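PDB 5M45: acetone carboxylase alpha subunit from Xanthobacter autotrophicus Py2, which forms the alpha subunit of a multi-subunit carboxylase, belongs to the hydantoinase B/oxoprolinase family and carries a bound manganese ion. Local coordinates for residues V224-T227 / R228-M231; T236-A239 / G240-I244. One frame throughout, in Å; residues are numbered along the deposited sequence.

Interaction 1 of 2, residues V224-T227 / R228-M231; sequences VRTT and RYWM
CG1 of Val224 lies 4.0 Å above the plane of the Trp230 indole, out at the rim over CE3. That ring atom, CE3 of Trp230, is 4.1 Å from CG1 of Val224. The other branch, CG2 of Val224, packs on CB of Trp230, and the two side chains cross at about a right angle. With chi1 at 167°, CG of Trp230 points opposite the backbone N. The far end of the indole therefore leads away from residues 224-227, while its CE3 stays beside Val224. Trp216 and Ser220 of helix 214-222 also touch it. The Tyr229 ring meets CB of Thr226 obliquely, with 3.9 Å from CD1 of Tyr229 to that carbon. This is the N-terminal start of helix 227-255. Thr226 holds the N-cap position, but its hydroxyl bonds Asp178 and makes no cap. Its carbonyl opens the helical pattern instead: Trp230 N donates to Thr226 O at 2.9 Å, with an N-H...O angle of 177°. Next, Met231 N bonds Thr227 O at 3.0 Å. Thr227 and Met231 run side by side, with CG2 of Thr227 4.0 Å from SD of Met231. The Thr227 hydroxyl bonds Gln221 O, and Arg228 forms a salt bridge with Glu449.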
loop_
_atom_site.group_PDB
_atom_site.type_symbol
_atom_site.label_atom_id
_atom_site.label_comp_id
_atom_site.label_asym_id
_atom_site.label_seq_id
_atom_site.Cartn_x
_atom_site.Cartn_y
_atom_site.Cartn_z
ATOM N N VAL A 224 8.534 0.156 -2.377
ATOM C CA VAL A 224 9.148 -1.063 -2.934
ATOM C C VAL A 224 10.567 -1.251 -2.353
ATOM O O VAL A 224 11.183 -0.316 -1.851
ATOM C CB VAL A 224 9.175 -1.053 -4.501
ATOM C CG1 VAL A 224 7.792 -0.739 -5.083
ATOM C CG2 VAL A 224 10.210 -0.092 -5.083
ATOM N N ARG A 225 11.039 -2.498 -2.383
ATOM C CA ARG A 225 12.417 -2.820 -2.025
ATOM C C ARG A 225 13.435 -2.414 -3.099
ATOM O O ARG A 225 14.473 -1.765 -2.786
ATOM C CB ARG A 225 12.560 -4.313 -1.668
ATOM C CG ARG A 225 11.743 -4.751 -0.454
ATOM C CD ARG A 225 11.777 -6.263 -0.314
ATOM N NE ARG A 225 11.004 -6.813 0.793
ATOM C CZ ARG A 225 9.684 -7.008 0.809
ATOM N NH1 ARG A 225 8.932 -6.665 -0.204
ATOM N NH2 ARG A 225 9.099 -7.574 1.881
ATOM N N THR A 226 13.158 -2.797 -4.351
ATOM C CA THR A 226 14.127 -2.679 -5.464
ATOM C C THR A 226 14.006 -1.335 -6.217
ATOM O O THR A 226 13.790 -1.278 -7.440
ATOM C CB THR A 226 14.011 -3.901 -6.416
ATOM O OG1 THR A 226 12.643 -4.074 -6.841
ATOM C CG2 THR A 226 14.524 -5.174 -5.683
ATOM N N THR A 227 14.147 -0.243 -5.462
ATOM C CA THR A 227 13.880 1.116 -5.965
ATOM C C THR A 227 14.553 1.467 -7.308
ATOM O O THR A 227 13.880 1.968 -8.223
ATOM C CB THR A 227 14.279 2.142 -4.894
ATOM O OG1 THR A 227 13.540 1.877 -3.683
ATOM C CG2 THR A 227 13.988 3.568 -5.383
ATOM N N ARG A 228 15.866 1.253 -7.420
ATOM C CA ARG A 228 16.594 1.642 -8.629
ATOM C C ARG A 228 16.062 0.844 -9.852
ATOM O O ARG A 228 15.909 1.389 -10.933
ATOM C CB ARG A 228 18.131 1.447 -8.473
ATOM C CG ARG A 228 18.915 1.883 -9.704
ATOM C CD ARG A 228 20.474 1.599 -9.671
ATOM N NE ARG A 228 20.830 0.208 -9.276
ATOM C CZ ARG A 228 21.038 -0.200 -8.002
ATOM N NH1 ARG A 228 20.897 0.637 -6.960
ATOM N NH2 ARG A 228 21.371 -1.484 -7.746
ATOM N N TYR A 229 15.772 -0.446 -9.643
ATOM C CA TYR A 229 15.267 -1.331 -10.706
ATOM C C TYR A 229 13.872 -0.892 -11.140
ATOM O O TYR A 229 13.604 -0.783 -12.339
ATOM C CB TYR A 229 15.281 -2.806 -10.243
ATOM C CG TYR A 229 16.682 -3.321 -9.946
ATOM C CD1 TYR A 229 17.199 -3.233 -8.648
ATOM C CD2 TYR A 229 17.464 -3.932 -10.935
ATOM C CE1 TYR A 229 18.490 -3.672 -8.347
ATOM C CE2 TYR A 229 18.732 -4.398 -10.657
ATOM C CZ TYR A 229 19.232 -4.295 -9.355
ATOM O OH TYR A 229 20.502 -4.741 -9.071
ATOM N N TRP A 230 13.022 -0.586 -10.153
ATOM C CA TRP A 230 11.692 0.045 -10.366
ATOM C C TRP A 230 11.773 1.312 -11.266
ATOM O O TRP A 230 10.999 1.468 -12.209
ATOM C CB TRP A 230 11.028 0.400 -8.994
ATOM C CG TRP A 230 9.851 1.293 -9.098
ATOM C CD1 TRP A 230 9.868 2.658 -9.185
ATOM C CD2 TRP A 230 8.467 0.901 -9.193
ATOM N NE1 TRP A 230 8.585 3.141 -9.302
ATOM C CE2 TRP A 230 7.709 2.084 -9.325
ATOM C CE3 TRP A 230 7.802 -0.329 -9.183
ATOM C CZ2 TRP A 230 6.304 2.081 -9.415
ATOM C CZ3 TRP A 230 6.390 -0.339 -9.244
ATOM C CH2 TRP A 230 5.667 0.883 -9.382
ATOM N N MET A 231 12.702 2.199 -10.926
ATOM C CA MET A 231 12.863 3.501 -11.619
ATOM C C MET A 231 13.205 3.310 -13.114
ATOM O O MET A 231 12.595 3.958 -13.993
ATOM C CB MET A 231 13.920 4.381 -10.931
ATOM C CG MET A 231 13.461 4.952 -9.574
ATOM S SD MET A 231 14.773 5.757 -8.615
ATOM C CE MET A 231 14.902 7.249 -9.563
#

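Interaction 2 of 2, residues T236-A239 / G240-I244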
loop_
_atom_site.group_PDB
_atom_site.type_symbol
_atom_site.label_atom_id
_atom_site.label_comp_id
_atom_site.label_asym_id
_atom_site.label_seq_id
_atom_site.Cartn_x
_atom_site.Cartn_y
_atom_site.Cartn_z
ATOM N N THR A 236 11.768 2.698 -19.082
ATOM C CA THR A 236 11.540 1.733 -20.160
ATOM C C THR A 236 10.124 1.809 -20.751
ATOM O O THR A 236 9.957 1.862 -21.977
ATOM C CB THR A 236 11.792 0.261 -19.656
ATOM O OG1 THR A 236 13.183 0.135 -19.279
ATOM C CG2 THR A 236 11.476 -0.754 -20.711
ATOM N N ARG A 237 9.111 1.832 -19.886
ATOM C CA ARG A 237 7.718 1.879 -20.353
ATOM C C ARG A 237 7.397 3.227 -21.055
ATOM O O ARG A 237 6.766 3.249 -22.128
ATOM C CB ARG A 237 6.717 1.660 -19.209
ATOM C CG ARG A 237 6.772 0.288 -18.543
ATOM C CD ARG A 237 5.671 0.079 -17.497
ATOM N NE ARG A 237 5.672 1.091 -16.429
ATOM C CZ ARG A 237 6.358 1.016 -15.295
ATOM N NH1 ARG A 237 7.142 -0.014 -15.005
ATOM N NH2 ARG A 237 6.261 2.005 -14.411
ATOM N N ILE A 238 7.832 4.342 -20.448
ATOM C CA ILE A 238 7.552 5.660 -21.035
ATOM C C ILE A 238 8.240 5.812 -22.411
ATOM O O ILE A 238 7.647 6.400 -23.336
ATOM C CB ILE A 238 7.974 6.830 -20.104
ATOM C CG1 ILE A 238 7.182 6.765 -18.851
ATOM C CG2 ILE A 238 7.622 8.145 -20.760
ATOM C CD1 ILE A 238 7.715 7.659 -17.736
ATOM N N ALA A 239 9.482 5.317 -22.539
ATOM C CA ALA A 239 10.206 5.366 -23.815
ATOM C C ALA A 239 9.427 4.704 -24.937
ATOM O O ALA A 239 9.206 5.304 -25.991
ATOM C CB ALA A 239 11.585 4.719 -23.696
ATOM N N GLY A 240 9.020 3.465 -24.722
ATOM C CA GLY A 240 8.301 2.751 -25.754
ATOM C C GLY A 240 6.933 3.360 -26.106
ATOM O O GLY A 240 6.578 3.430 -27.282
ATOM N N CYS A 241 6.196 3.797 -25.109
ATOM C CA CYS A 241 4.926 4.509 -25.335
ATOM C C CYS A 241 5.127 5.744 -26.226
ATOM O O CYS A 241 4.374 5.927 -27.186
ATOM C CB CYS A 241 4.241 4.896 -24.022
ATOM S SG CYS A 241 3.551 3.502 -23.063
ATOM N N HIS A 242 6.142 6.568 -25.917
ATOM C CA HIS A 242 6.403 7.798 -26.690
ATOM C C HIS A 242 6.980 7.540 -28.087
ATOM O O HIS A 242 6.642 8.276 -29.016
ATOM C CB HIS A 242 7.240 8.823 -25.877
ATOM C CG HIS A 242 6.447 9.507 -24.802
ATOM N ND1 HIS A 242 7.012 10.382 -23.895
ATOM C CD2 HIS A 242 5.134 9.432 -24.484
ATOM C CE1 HIS A 242 6.071 10.846 -23.089
ATOM N NE2 HIS A 242 4.924 10.274 -23.424
ATOM N N MET A 243 7.788 6.484 -28.238
ATOM C CA MET A 243 8.251 6.027 -29.572
ATOM C C MET A 243 7.053 5.670 -30.470
ATOM O O MET A 243 6.997 6.076 -31.638
ATOM C CB MET A 243 9.208 4.810 -29.460
ATOM C CG MET A 243 10.573 5.136 -28.859
ATOM S SD MET A 243 11.534 3.673 -28.452
ATOM C CE MET A 243 11.916 3.112 -30.098
ATOM N N ILE A 244 6.087 4.946 -29.914
ATOM C CA ILE A 244 4.896 4.530 -30.687
ATOM C C ILE A 244 3.985 5.727 -30.992
ATOM O O ILE A 244 3.502 5.845 -32.119
ATOM C CB ILE A 244 4.157 3.359 -29.997
ATOM C CG1 ILE A 244 5.004 2.071 -30.076
ATOM C CG2 ILE A 244 2.778 3.113 -30.620
ATOM C CD1 ILE A 244 4.690 1.087 -28.945
#
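Met243 N donates to Ala239 O at 2.9 Å. One residue earlier, His242 N bonds Ile238 O at 3.0 Å. Cys241 N reaches Arg237 O at 3.1 Å. The bond from Gly240 N to Thr236 O is weak at 3.3 Å. Two polar side chains are satisfied outside the pair of segments. Thr236 OG1 bonds Leu232 O, one turn back, and the Arg237 guanidinium bonds the hydroxyls of Thr156 and Thr174 on two neighbouring strands.

The main side-chain contact is a CH-pi interaction. CG2 of Ile238 sits over one face of the His242 imidazole, 4.1 Å from the ring centroid and 22° off the ring normal. It is shifted toward the ND1 and CE1 side of the ring. The two side chains lie alongside each other and point the same way. In Ile238, chi1 of -63° sets CG1 beside the backbone N and leaves CG2 opposite that N, pointing on along the helix toward the imidazole. Met243 lays its CG against Ala239 O, at 3.2 Å.

Cys241 packs on Val158 and Val170, while Ile238 and His242 touch a chain of another protein. The four successive i to i+4 bonds are the signature of an alpha-helix, here with one side on strands 153-162 and 165-175 of the seven-stranded antiparallel sheet and another against that foreign chain.

In the fold
Following the chain from its N terminus, helix 214-222 ends and a short loop leads into interaction 1. There, residues 224-227 join the first turn of helix 227-255. Interaction 2 lies further along the same helix and closes before the helix ends. The two are in series, neither nested nor crossed, and each spans a local turn. Their centres are 19 Å apart, and their nearest atoms, about 5 Å apart, do not touch. Interaction 1 lies beside helix 214-222, strand 450-454 and a second copy of this protein. Interaction 2 faces helix 54-75 and strands 153-162 and 165-175. Both also meet a chain of another protein.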